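Local atomic coordinates of OmpT protein (Vibrio cholerae serotype O1, PDB entry 6EHD), a protein that probably forms a water-filled beta-barrel channel through the bacterial outer membrane, through which ions and small hydrophilic solutes diffuse without marked specificity. Residues A[33-38]-A[301-306]; A[93-98]-A[108-113]; A[99-104]-A[272-277]; A[246-251]-A[284-289]. The protein carries 1 engineered substitution. One frame throughout, in Å; residues are numbered along the deposited sequence.

Contact 1 (A[33-38]-A[301-306]); sequences SGSSRA and GSDAEV. With C8E ((hydroxyethyloxy)tri(ethyloxy)octane), chain G.
Arg37 and Asp303 face each other across this contact with a detergent hydroxyl bridging their charges from one side. Arg37 NH2 and Asp303 OD1 are 4.3 Å apart, too far for a salt bridge. Arg37 NH2 donates to O21 of the detergent, and that same O21 lies 2.9 Å from Asp303 OD1. The arginine is aimed by its own chain, which bends at chi2 (-84°) and again at chi3. These bends bring NE and NH2 side-on to Ser35 O, which lies in the guanidinium plane, with NE at 3.0 Å and NH2 at 3.1 Å. Direct packing is slight: Ser35 CB rests 3.7 Å from Ser302 O. Water does the rest of the joining. Ser302 O accepts from two waters, one that also donates to Ser33 O and another that accepts from Ser35 N. Behind it an ST turn, with Ala304 N donating to Ser302 OG, shapes the loop, and the same hydroxyl is hydrogen-bonded to Asn299. Arg37 NH1 forms a salt bridge with the sulfonate of a buffer molecule. Segment 301-306 thus meets segment 33-38 largely through bridging molecules, while Asp303 OD2 holds Arg69 of the wall directly in a salt bridge. That a detergent hydroxyl bridges the opposite charges from the side is consistent with a polar, solvated junction, where the arginines probably favour anions.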
# COMPACT_ATOMS: atom_id res chain seq x y z
N SER A 33 -0.24 12.21 -13.16
CA SER A 33 -0.56 11.48 -11.87
C SER A 33 0.70 10.97 -11.13
O SER A 33 0.62 10.40 -10.00
CB SER A 33 -1.52 10.29 -12.14
OG SER A 33 -0.93 9.38 -13.09
N GLY A 34 1.88 11.14 -11.76
CA GLY A 34 3.13 10.68 -11.18
C GLY A 34 3.44 11.31 -9.83
O GLY A 34 3.76 12.50 -9.82
N SER A 35 3.45 10.44 -8.77
CA SER A 35 3.77 10.71 -7.34
C SER A 35 5.26 11.07 -6.90
O SER A 35 5.92 10.46 -6.08
CB SER A 35 3.36 9.56 -6.53
OG SER A 35 3.38 9.95 -5.19
N SER A 36 5.66 12.24 -7.27
CA SER A 36 7.01 12.71 -7.00
C SER A 36 7.19 13.12 -5.51
O SER A 36 6.23 13.60 -4.90
CB SER A 36 7.29 13.90 -7.93
OG SER A 36 7.19 13.51 -9.33
N ARG A 37 8.40 13.02 -5.01
CA ARG A 37 8.67 13.35 -3.59
C ARG A 37 10.12 13.69 -3.34
O ARG A 37 10.98 13.34 -4.12
CB ARG A 37 8.24 12.10 -2.70
CG ARG A 37 9.22 10.96 -2.63
CD ARG A 37 9.22 9.91 -3.74
NE ARG A 37 7.92 9.37 -4.17
CZ ARG A 37 7.35 8.25 -3.73
NH1 ARG A 37 7.91 7.48 -2.84
NH2 ARG A 37 6.18 7.94 -4.23
N ALA A 38 10.42 14.34 -2.17
CA ALA A 38 11.77 14.61 -1.81
C ALA A 38 11.84 14.66 -0.25
O ALA A 38 10.96 15.14 0.37
CB ALA A 38 12.21 16.01 -2.35
N GLY A 301 2.55 0.76 -5.97
CA GLY A 301 3.55 1.21 -6.96
C GLY A 301 3.41 2.69 -7.37
O GLY A 301 4.41 3.49 -7.34
N SER A 302 2.19 3.08 -7.69
CA SER A 302 1.96 4.42 -8.19
C SER A 302 1.40 5.38 -7.10
O SER A 302 1.29 6.59 -7.37
CB SER A 302 0.99 4.38 -9.34
OG SER A 302 -0.34 4.02 -8.91
N ASP A 303 1.06 4.85 -5.93
CA ASP A 303 0.36 5.54 -4.88
C ASP A 303 -1.08 5.90 -5.25
O ASP A 303 -1.69 6.70 -4.58
CB ASP A 303 1.03 6.88 -4.52
CG ASP A 303 1.92 6.82 -3.38
OD1 ASP A 303 2.61 5.79 -3.19
OD2 ASP A 303 1.96 7.86 -2.68
N ALA A 304 -1.66 5.37 -6.28
CA ALA A 304 -3.04 5.79 -6.60
C ALA A 304 -4.11 5.11 -5.66
O ALA A 304 -3.92 3.97 -5.17
CB ALA A 304 -3.34 5.57 -8.05
N GLU A 305 -5.15 5.87 -5.29
CA GLU A 305 -6.28 5.33 -4.52
C GLU A 305 -7.44 5.27 -5.52
O GLU A 305 -7.66 6.20 -6.30
CB GLU A 305 -6.60 6.15 -3.25
CG GLU A 305 -5.47 6.22 -2.20
CD GLU A 305 -5.28 4.94 -1.38
OE1 GLU A 305 -5.88 3.90 -1.70
OE2 GLU A 305 -4.50 4.95 -0.41
N VAL A 306 -8.12 4.13 -5.55
CA VAL A 306 -9.29 3.94 -6.37
C VAL A 306 -10.46 3.75 -5.39
O VAL A 306 -10.40 2.88 -4.51
CB VAL A 306 -9.17 2.69 -7.32
CG1 VAL A 306 -10.52 2.44 -8.00
CG2 VAL A 306 -8.03 2.86 -8.32
C11 C8E G . 8.04 -5.05 -7.91
O12 C8E G . 7.89 -3.67 -8.33
C13 C8E G . 6.58 -3.15 -7.98
C14 C8E G . 6.49 -1.65 -8.22
O15 C8E G . 7.38 -1.07 -7.24
C16 C8E G . 8.02 0.15 -7.52
C17 C8E G . 6.98 1.10 -7.14
O18 C8E G . 7.43 2.11 -6.24
C19 C8E G . 6.65 3.25 -5.86
C20 C8E G . 5.79 3.80 -4.66
O21 C8E G . 4.85 5.00 -4.85
O HOH W 1 -0.76 8.51 -8.45
O HOH W 2 3.14 7.71 -9.12

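Contact 2 (A[93-98]-A[108-113]). With C8E ((hydroxyethyloxy)tri(ethyloxy)octane), chain B.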
# COMPACT_ATOMS: atom_id res chain seq x y z
N ASP A 93 3.40 -1.36 4.58
CA ASP A 93 4.83 -1.73 4.49
C ASP A 93 4.94 -3.21 4.11
O ASP A 93 5.80 -3.63 3.25
CB ASP A 93 5.54 -1.55 5.85
CG ASP A 93 5.65 -0.10 6.34
OD1 ASP A 93 5.46 0.85 5.55
OD2 ASP A 93 5.93 0.05 7.61
N VAL A 94 4.14 -4.08 4.77
CA VAL A 94 4.25 -5.55 4.53
C VAL A 94 3.63 -5.92 3.16
O VAL A 94 4.21 -6.68 2.41
CB VAL A 94 3.54 -6.33 5.65
CG1 VAL A 94 3.27 -7.81 5.33
CG2 VAL A 94 4.20 -6.13 7.02
N TYR A 95 2.48 -5.35 2.82
CA TYR A 95 1.85 -5.44 1.51
C TYR A 95 1.49 -6.92 1.17
O TYR A 95 0.93 -7.66 2.10
CB TYR A 95 2.70 -4.71 0.42
CG TYR A 95 1.89 -4.19 -0.77
CD1 TYR A 95 0.76 -3.32 -0.59
CD2 TYR A 95 2.25 -4.49 -2.12
CE1 TYR A 95 0.00 -2.87 -1.65
CE2 TYR A 95 1.51 -3.94 -3.20
CZ TYR A 95 0.37 -3.17 -2.99
OH TYR A 95 -0.37 -2.64 -4.06
N GLY A 96 1.78 -7.37 -0.06
CA GLY A 96 1.38 -8.75 -0.51
C GLY A 96 1.74 -8.90 -1.97
O GLY A 96 2.53 -8.09 -2.48
N ALA A 97 1.19 -9.92 -2.61
CA ALA A 97 1.59 -10.33 -3.95
C ALA A 97 0.90 -9.49 -5.05
O ALA A 97 0.09 -9.96 -5.84
CB ALA A 97 1.35 -11.87 -4.16
N ASP A 98 1.32 -8.21 -5.12
CA ASP A 98 1.02 -7.31 -6.20
C ASP A 98 2.36 -6.67 -6.70
O ASP A 98 3.03 -5.98 -5.84
CB ASP A 98 0.01 -6.17 -5.80
CG ASP A 98 0.03 -4.96 -6.82
OD1 ASP A 98 0.17 -5.21 -8.06
OD2 ASP A 98 -0.06 -3.79 -6.38
N LEU A 108 -5.76 -6.76 -1.82
CA LEU A 108 -5.13 -6.43 -0.55
C LEU A 108 -6.08 -5.49 0.16
O LEU A 108 -6.44 -4.45 -0.40
CB LEU A 108 -3.70 -5.89 -0.75
CG LEU A 108 -2.79 -6.75 -1.63
CD1 LEU A 108 -1.42 -6.08 -1.81
CD2 LEU A 108 -2.56 -8.22 -1.15
N ARG A 109 -6.62 -5.94 1.31
CA ARG A 109 -7.85 -5.31 1.82
C ARG A 109 -7.67 -4.46 3.12
O ARG A 109 -8.64 -4.15 3.80
CB ARG A 109 -8.91 -6.39 2.09
CG ARG A 109 -9.21 -7.32 0.92
CD ARG A 109 -9.46 -6.60 -0.43
NE ARG A 109 -10.54 -5.59 -0.32
CZ ARG A 109 -10.55 -4.37 -0.83
NH1 ARG A 109 -9.56 -3.91 -1.60
NH2 ARG A 109 -11.61 -3.55 -0.61
N TYR A 110 -6.43 -4.10 3.46
CA TYR A 110 -6.13 -3.36 4.71
C TYR A 110 -6.53 -1.83 4.64
O TYR A 110 -6.66 -1.20 5.71
CB TYR A 110 -4.61 -3.42 5.04
CG TYR A 110 -3.68 -2.86 3.97
CD1 TYR A 110 -3.22 -3.67 2.89
CD2 TYR A 110 -3.31 -1.51 3.96
CE1 TYR A 110 -2.45 -3.12 1.86
CE2 TYR A 110 -2.55 -0.96 2.94
CZ TYR A 110 -2.10 -1.76 1.89
OH TYR A 110 -1.34 -1.16 0.89
N GLY A 111 -6.60 -1.26 3.42
CA GLY A 111 -6.59 0.17 3.19
C GLY A 111 -7.94 0.80 2.94
O GLY A 111 -8.03 2.00 2.61
N THR A 112 -8.97 0.01 3.02
CA THR A 112 -10.33 0.44 2.59
C THR A 112 -10.81 1.76 3.27
O THR A 112 -11.38 2.62 2.57
CB THR A 112 -11.35 -0.68 2.84
OG1 THR A 112 -10.78 -1.87 2.33
CG2 THR A 112 -12.74 -0.40 2.17
N LEU A 113 -10.53 1.91 4.56
CA LEU A 113 -10.78 3.12 5.37
C LEU A 113 -9.63 4.10 5.61
O LEU A 113 -9.88 5.32 5.72
CB LEU A 113 -11.42 2.71 6.71
CG LEU A 113 -12.60 1.74 6.72
CD1 LEU A 113 -13.11 1.41 8.12
CD2 LEU A 113 -13.77 2.20 5.87
O9 C8E B . 9.29 -2.06 7.74
C10 C8E B . 10.34 -1.19 8.10
C11 C8E B . 11.74 -1.76 7.95
O12 C8E B . 11.77 -3.17 8.16
C13 C8E B . 13.09 -3.73 8.12
C14 C8E B . 13.04 -5.26 8.16
O15 C8E B . 12.11 -5.88 7.23
C16 C8E B . 12.27 -7.31 7.24
C17 C8E B . 11.03 -8.04 6.72
O18 C8E B . 10.35 -7.37 5.69
C19 C8E B . 9.19 -7.96 5.09
C20 C8E B . 7.90 -7.28 5.51
O21 C8E B . 8.03 -5.92 5.19
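Leu108 sets its CD1 methyl squarely over one face of the Tyr95 ring. The methyl carbon is 3.5 Å from the ring centroid and only 11° off the normal, a well-centred CH-pi contact. A second neighbour comes in at the edge: Tyr110 OH lies close to the plane of the Tyr95 ring, 3.3 Å from CE1. The other leucine branch turns to the backbone, where CD2 rests 4.0 Å from Gly96 CA, a position kept accessible because glycine carries no side chain. The next shell anchors the far end of the Tyr95 ring. With CG anti to the backbone N (chi1 -153°), the ring reaches along its own segment, and Tyr95 OH donates to Asp98 OD2 at 2.6 Å, on the lone pair directed away from the other carboxylate oxygen. Lys300 N is hydrogen-bonded to the same hydroxyl, so two polar partners grip it. Tyr110 OH is held by Asp92, which keeps that ring at the edge of Tyr95. Further out, Leu108 packs on Thr213 and Tyr215 of the barrel wall, and Arg109 forms a salt bridge with Glu230. The backbone makes this geometry possible where helix 90-94 ends: Tyr95 has positive phi (62°), and an inverse gamma turn centred on Ala97 follows. Both segments belong to the long loop between strands 87-88 and 117-118, which folds into the lumen near the centre of the chain, as the third extracellular loop does in general porins to narrow the channel.

Contact 3 (A[99-104]-A[272-277]). With C8E ((hydroxyethyloxy)tri(ethyloxy)octane), chain G.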
# COMPACT_ATOMS: atom_id res chain seq x y z
N TYR A 99 2.78 -6.97 -7.93
CA TYR A 99 4.05 -6.54 -8.47
C TYR A 99 3.87 -5.50 -9.57
O TYR A 99 4.81 -5.18 -10.28
CB TYR A 99 4.84 -7.74 -8.97
CG TYR A 99 5.05 -8.81 -7.90
CD1 TYR A 99 5.45 -8.48 -6.59
CD2 TYR A 99 4.83 -10.13 -8.20
CE1 TYR A 99 5.54 -9.46 -5.60
CE2 TYR A 99 4.94 -11.12 -7.21
CZ TYR A 99 5.33 -10.80 -5.93
OH TYR A 99 5.46 -11.85 -4.97
N SER A 100 2.67 -4.90 -9.65
CA SER A 100 2.39 -3.90 -10.70
C SER A 100 2.93 -2.47 -10.40
O SER A 100 3.29 -2.13 -9.24
CB SER A 100 0.84 -3.83 -10.89
OG SER A 100 0.18 -3.22 -9.78
N TYR A 101 2.93 -1.62 -11.44
CA TYR A 101 3.27 -0.17 -11.36
C TYR A 101 2.01 0.73 -11.39
O TYR A 101 2.11 1.86 -10.99
CB TYR A 101 4.20 0.21 -12.51
CG TYR A 101 5.62 -0.01 -12.26
CD1 TYR A 101 6.38 0.96 -11.65
CD2 TYR A 101 6.25 -1.20 -12.65
CE1 TYR A 101 7.74 0.69 -11.34
CE2 TYR A 101 7.61 -1.42 -12.40
CZ TYR A 101 8.36 -0.44 -11.75
OH TYR A 101 9.72 -0.66 -11.46
N PHE A 102 0.82 0.24 -11.79
CA PHE A 102 -0.40 1.02 -11.96
C PHE A 102 -1.74 0.45 -11.46
O PHE A 102 -2.48 1.14 -10.76
CB PHE A 102 -0.65 1.44 -13.45
CG PHE A 102 0.33 2.42 -14.02
CD1 PHE A 102 0.25 3.73 -13.72
CD2 PHE A 102 1.37 1.94 -14.90
CE1 PHE A 102 1.16 4.65 -14.29
CE2 PHE A 102 2.24 2.89 -15.51
CZ PHE A 102 2.12 4.21 -15.19
N PHE A 103 -2.05 -0.80 -11.79
CA PHE A 103 -3.46 -1.27 -11.70
C PHE A 103 -3.78 -2.34 -10.64
O PHE A 103 -4.93 -2.54 -10.31
CB PHE A 103 -3.91 -1.79 -13.08
CG PHE A 103 -3.82 -0.74 -14.21
CD1 PHE A 103 -4.51 0.49 -14.05
CD2 PHE A 103 -3.00 -0.95 -15.31
CE1 PHE A 103 -4.39 1.50 -15.05
CE2 PHE A 103 -2.88 0.06 -16.30
CZ PHE A 103 -3.61 1.26 -16.15
N GLY A 104 -2.76 -3.07 -10.17
CA GLY A 104 -2.97 -4.12 -9.12
C GLY A 104 -3.07 -3.62 -7.72
O GLY A 104 -2.96 -2.40 -7.48
N GLY A 272 2.97 -6.37 -17.71
CA GLY A 272 3.84 -5.20 -18.00
C GLY A 272 5.27 -5.53 -18.12
O GLY A 272 5.73 -6.70 -18.01
N VAL A 273 6.06 -4.46 -18.44
CA VAL A 273 7.45 -4.56 -18.61
C VAL A 273 8.16 -3.37 -17.95
O VAL A 273 7.64 -2.26 -18.03
CB VAL A 273 7.86 -4.61 -20.12
CG1 VAL A 273 7.38 -3.46 -20.89
CG2 VAL A 273 9.36 -4.76 -20.30
N GLU A 274 9.27 -3.68 -17.26
CA GLU A 274 10.15 -2.68 -16.59
C GLU A 274 11.50 -2.67 -17.25
O GLU A 274 12.16 -3.73 -17.40
CB GLU A 274 10.31 -3.04 -15.09
CG GLU A 274 11.34 -2.17 -14.25
CD GLU A 274 11.69 -2.96 -12.96
OE1 GLU A 274 10.90 -2.89 -11.97
OE2 GLU A 274 12.62 -3.80 -12.98
N TYR A 275 12.07 -1.46 -17.48
CA TYR A 275 13.40 -1.38 -18.09
C TYR A 275 14.20 -0.35 -17.30
O TYR A 275 13.76 0.80 -17.18
CB TYR A 275 13.35 -0.93 -19.59
CG TYR A 275 14.69 -0.77 -20.22
CD1 TYR A 275 15.36 -1.87 -20.80
CD2 TYR A 275 15.32 0.49 -20.31
CE1 TYR A 275 16.60 -1.77 -21.39
CE2 TYR A 275 16.60 0.57 -20.88
CZ TYR A 275 17.21 -0.51 -21.47
OH TYR A 275 18.50 -0.46 -22.02
N LYS A 276 15.37 -0.77 -16.84
CA LYS A 276 16.28 0.14 -16.00
C LYS A 276 17.40 0.73 -16.86
O LYS A 276 18.21 0.00 -17.43
CB LYS A 276 16.86 -0.68 -14.83
CG LYS A 276 15.78 -1.00 -13.79
CD LYS A 276 16.41 -1.80 -12.61
CE LYS A 276 15.40 -2.16 -11.55
NZ LYS A 276 16.05 -2.69 -10.32
N PHE A 277 17.33 2.03 -17.13
CA PHE A 277 18.48 2.69 -17.78
C PHE A 277 19.73 2.67 -16.87
O PHE A 277 20.86 2.47 -17.36
CB PHE A 277 18.14 4.11 -18.22
CG PHE A 277 17.27 4.18 -19.46
CD1 PHE A 277 17.89 4.33 -20.72
CD2 PHE A 277 15.88 4.22 -19.42
CE1 PHE A 277 17.16 4.34 -21.86
CE2 PHE A 277 15.14 4.30 -20.59
CZ PHE A 277 15.77 4.39 -21.81
C11 C8E G . 8.04 -5.05 -7.91
O12 C8E G . 7.89 -3.67 -8.33
C13 C8E G . 6.58 -3.15 -7.98
C14 C8E G . 6.49 -1.65 -8.22
O15 C8E G . 7.38 -1.07 -7.24
C16 C8E G . 8.02 0.15 -7.52
C17 C8E G . 6.98 1.10 -7.14
O18 C8E G . 7.43 2.11 -6.24
C19 C8E G . 6.65 3.25 -5.86
C20 C8E G . 5.79 3.80 -4.66
O21 C8E G . 4.85 5.00 -4.85
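Tyr101 meets Glu274 at the rim of its ring, with Glu274 OE1 near the ring plane beside the hydroxyl. Over one face lies C14 of a detergent molecule, 4.0 Å above the plane and close to the centre, while the ring of Tyr284 stacks on the opposite face. The ring and the glutamate carboxylate are turned almost perpendicular, 82° apart. Tyr101 OH donates to Glu274 OE1 at 2.6 Å, a short bond that approaches the anti side of the oxygen from 22° out of the carboxylate plane. The glutamate gets there by stretching out: CG is anti to the backbone N (chi1 173°) and the chain remains extended beyond it. The pairing fastens the constriction loop of the porin fold to the inner wall of the barrel, on strand 263-276. Arg282, on the neighbouring strand, is hydrogen-bonded to Tyr101 OH and makes a long, weak ion pair with Glu274, which may favour a charged carboxylate. Within the loop, Gly104 N donates to Ser100 OG at 3.0 Å, closing the loop between Ser100 and Gly104, and Tyr99 OH reaches Glu202 elsewhere on the wall.

Contact 4 (A[246-251]-A[284-289]). With C8E ((hydroxyethyloxy)tri(ethyloxy)octane), chain E.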
# COMPACT_ATOMS: atom_id res chain seq x y z
N LYS A 246 12.71 -6.64 -16.95
CA LYS A 246 11.86 -7.55 -16.17
C LYS A 246 10.44 -7.52 -16.64
O LYS A 246 9.84 -6.44 -16.83
CB LYS A 246 11.99 -7.18 -14.69
CG LYS A 246 11.15 -8.04 -13.76
CD LYS A 246 11.57 -7.86 -12.30
CE LYS A 246 10.94 -6.75 -11.58
NZ LYS A 246 11.61 -6.78 -10.21
N LEU A 247 9.87 -8.71 -16.90
CA LEU A 247 8.47 -8.80 -17.21
C LEU A 247 7.68 -9.11 -15.91
O LEU A 247 8.17 -9.82 -15.02
CB LEU A 247 8.18 -9.95 -18.25
CG LEU A 247 8.92 -9.87 -19.61
CD1 LEU A 247 8.35 -10.91 -20.60
CD2 LEU A 247 8.77 -8.48 -20.17
N TYR A 248 6.43 -8.72 -15.88
CA TYR A 248 5.61 -9.04 -14.67
C TYR A 248 4.13 -9.20 -15.05
O TYR A 248 3.62 -8.70 -16.08
CB TYR A 248 5.79 -7.95 -13.60
CG TYR A 248 5.35 -6.58 -14.01
CD1 TYR A 248 4.05 -6.15 -13.88
CD2 TYR A 248 6.31 -5.68 -14.53
CE1 TYR A 248 3.66 -4.86 -14.23
CE2 TYR A 248 5.92 -4.37 -14.91
CZ TYR A 248 4.63 -3.96 -14.78
OH TYR A 248 4.19 -2.69 -15.13
N ALA A 249 3.39 -9.97 -14.23
CA ALA A 249 1.93 -10.22 -14.48
C ALA A 249 1.22 -10.65 -13.21
O ALA A 249 1.87 -11.15 -12.24
CB ALA A 249 1.76 -11.32 -15.58
N GLY A 250 -0.09 -10.40 -13.12
CA GLY A 250 -0.88 -10.93 -11.98
C GLY A 250 -2.33 -11.07 -12.29
O GLY A 250 -2.87 -10.46 -13.26
N TYR A 251 -2.96 -11.92 -11.48
CA TYR A 251 -4.43 -12.19 -11.49
C TYR A 251 -4.97 -12.03 -10.07
O TYR A 251 -4.43 -12.64 -9.10
CB TYR A 251 -4.63 -13.67 -11.95
CG TYR A 251 -6.09 -14.19 -11.79
CD1 TYR A 251 -7.08 -13.85 -12.72
CD2 TYR A 251 -6.47 -14.89 -10.65
CE1 TYR A 251 -8.41 -14.25 -12.55
CE2 TYR A 251 -7.79 -15.31 -10.49
CZ TYR A 251 -8.76 -14.99 -11.43
OH TYR A 251 -10.10 -15.43 -11.24
N TYR A 284 8.60 2.10 -17.60
CA TYR A 284 7.71 0.93 -17.55
C TYR A 284 6.42 1.16 -18.37
O TYR A 284 5.96 2.31 -18.56
CB TYR A 284 7.32 0.62 -16.06
CG TYR A 284 7.14 1.81 -15.16
CD1 TYR A 284 8.21 2.41 -14.51
CD2 TYR A 284 5.92 2.41 -15.01
CE1 TYR A 284 8.09 3.55 -13.74
CE2 TYR A 284 5.76 3.53 -14.17
CZ TYR A 284 6.88 4.15 -13.58
OH TYR A 284 6.68 5.28 -12.77
N ALA A 285 5.80 0.04 -18.81
CA ALA A 285 4.55 0.09 -19.53
C ALA A 285 3.68 -1.11 -19.09
O ALA A 285 4.23 -2.24 -18.96
CB ALA A 285 4.83 -0.03 -21.04
N GLU A 286 2.39 -0.85 -18.94
CA GLU A 286 1.50 -1.85 -18.40
C GLU A 286 0.12 -1.84 -19.04
O GLU A 286 -0.47 -0.78 -19.30
CB GLU A 286 1.36 -1.54 -16.83
CG GLU A 286 0.63 -2.60 -16.00
CD GLU A 286 0.74 -2.22 -14.47
OE1 GLU A 286 1.94 -2.09 -14.03
OE2 GLU A 286 -0.32 -2.09 -13.82
N TYR A 287 -0.44 -3.04 -19.17
CA TYR A 287 -1.88 -3.21 -19.53
C TYR A 287 -2.64 -3.81 -18.33
O TYR A 287 -2.14 -4.77 -17.69
CB TYR A 287 -1.92 -4.21 -20.68
CG TYR A 287 -3.32 -4.76 -21.00
CD1 TYR A 287 -4.36 -3.91 -21.37
CD2 TYR A 287 -3.63 -6.13 -20.80
CE1 TYR A 287 -5.67 -4.42 -21.65
CE2 TYR A 287 -4.94 -6.63 -21.03
CZ TYR A 287 -5.95 -5.77 -21.49
OH TYR A 287 -7.23 -6.29 -21.78
N GLY A 288 -3.80 -3.26 -18.06
CA GLY A 288 -4.74 -3.72 -17.04
C GLY A 288 -6.17 -4.00 -17.59
O GLY A 288 -6.75 -3.13 -18.23
N TYR A 289 -6.70 -5.21 -17.30
CA TYR A 289 -8.10 -5.61 -17.66
C TYR A 289 -8.89 -5.76 -16.36
O TYR A 289 -8.45 -6.55 -15.44
CB TYR A 289 -8.05 -6.92 -18.43
CG TYR A 289 -9.49 -7.45 -18.61
CD1 TYR A 289 -10.31 -6.97 -19.65
CD2 TYR A 289 -10.02 -8.35 -17.71
CE1 TYR A 289 -11.62 -7.45 -19.80
CE2 TYR A 289 -11.36 -8.86 -17.87
CZ TYR A 289 -12.12 -8.40 -18.93
OH TYR A 289 -13.43 -8.85 -19.08
C1 C8E E . -2.67 -20.98 -5.59
C2 C8E E . -2.63 -20.71 -7.09
C3 C8E E . -4.04 -20.51 -7.60
C4 C8E E . -4.18 -20.63 -9.13
C5 C8E E . -5.09 -19.53 -9.66
C6 C8E E . -6.59 -19.68 -9.55
C7 C8E E . -7.28 -18.76 -8.52
C8 C8E E . -8.81 -18.71 -8.78
O9 C8E E . -9.76 -18.48 -7.71
C10 C8E E . -10.77 -19.42 -7.38
C11 C8E E . -12.06 -18.70 -7.11
O12 C8E E . -12.57 -18.62 -8.43
C13 C8E E . -13.94 -18.29 -8.72
C14 C8E E . -14.09 -17.64 -10.11
O15 C8E E . -13.21 -18.22 -11.11
C16 C8E E . -13.47 -17.80 -12.48
C17 C8E E . -12.62 -18.46 -13.58
O18 C8E E . -11.25 -18.46 -13.17
C19 C8E E . -10.10 -18.57 -14.06
C20 C8E E . -8.96 -19.27 -13.30
O21 C8E E . -7.81 -18.47 -13.09
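Tyr248 and Glu286 carry the tight part of this contact, joined across a strand that belongs to neither segment. Their CA atoms are 9.1 Å apart, yet Tyr248 OH donates to Glu286 OE1 at 2.6 Å, on the lone pair facing away from OE2. Ring and carboxylate planes stand 85° apart, and Glu286 OE1 also lies 3.3 Å from Tyr248 CE1, at the ring edge. Ala285 is a minor neighbour here, its carbonyl O being 3.9 Å from Tyr248 OH. Tyr248 spans the gap because its CG sits between the backbone N and the carbonyl carbon (chi1 61°), which swings the ring across Gly272. The carboxylate has further work: OE1 accepts from Tyr101 N and OE2 from Phe103 N, so both oxygens are engaged with the loop inside the barrel. On the outward side the two segments hardly meet, and Tyr251 turns toward a detergent molecule, whose O21 lies 4.0 Å above its ring plane, displaced toward the rim. Such outward tyrosines are consistent with the aromatic girdle of outer-membrane barrels. Strand 263-276 runs between strands 245-258 and 281-291, antiparallel to both, so the inward-reaching pair bridges next-nearest strands, with strand 314-324 flanking beyond 281-291.

From the N terminus, the chain reaches 33-38, and contact 1 closes the longest loop only when 301-306 returns near the C-terminal end, tying the early strand 30-47 to the 301-306 loop; the other three contacts nest inside it. Contact 2 closes a short loop within the constriction segment, between 93-98 and 108-113. Contact 3 starts inside that loop and crosses contact 2, tying the constriction segment to strand 263-276. Contact 4 follows contact 2 in series but crosses contact 3, since 272-277 lies between its own segments; it ties strand 245-258 to 281-291 across 263-276. Contacts 1 and 3 touch the same detergent molecule and pack against each other.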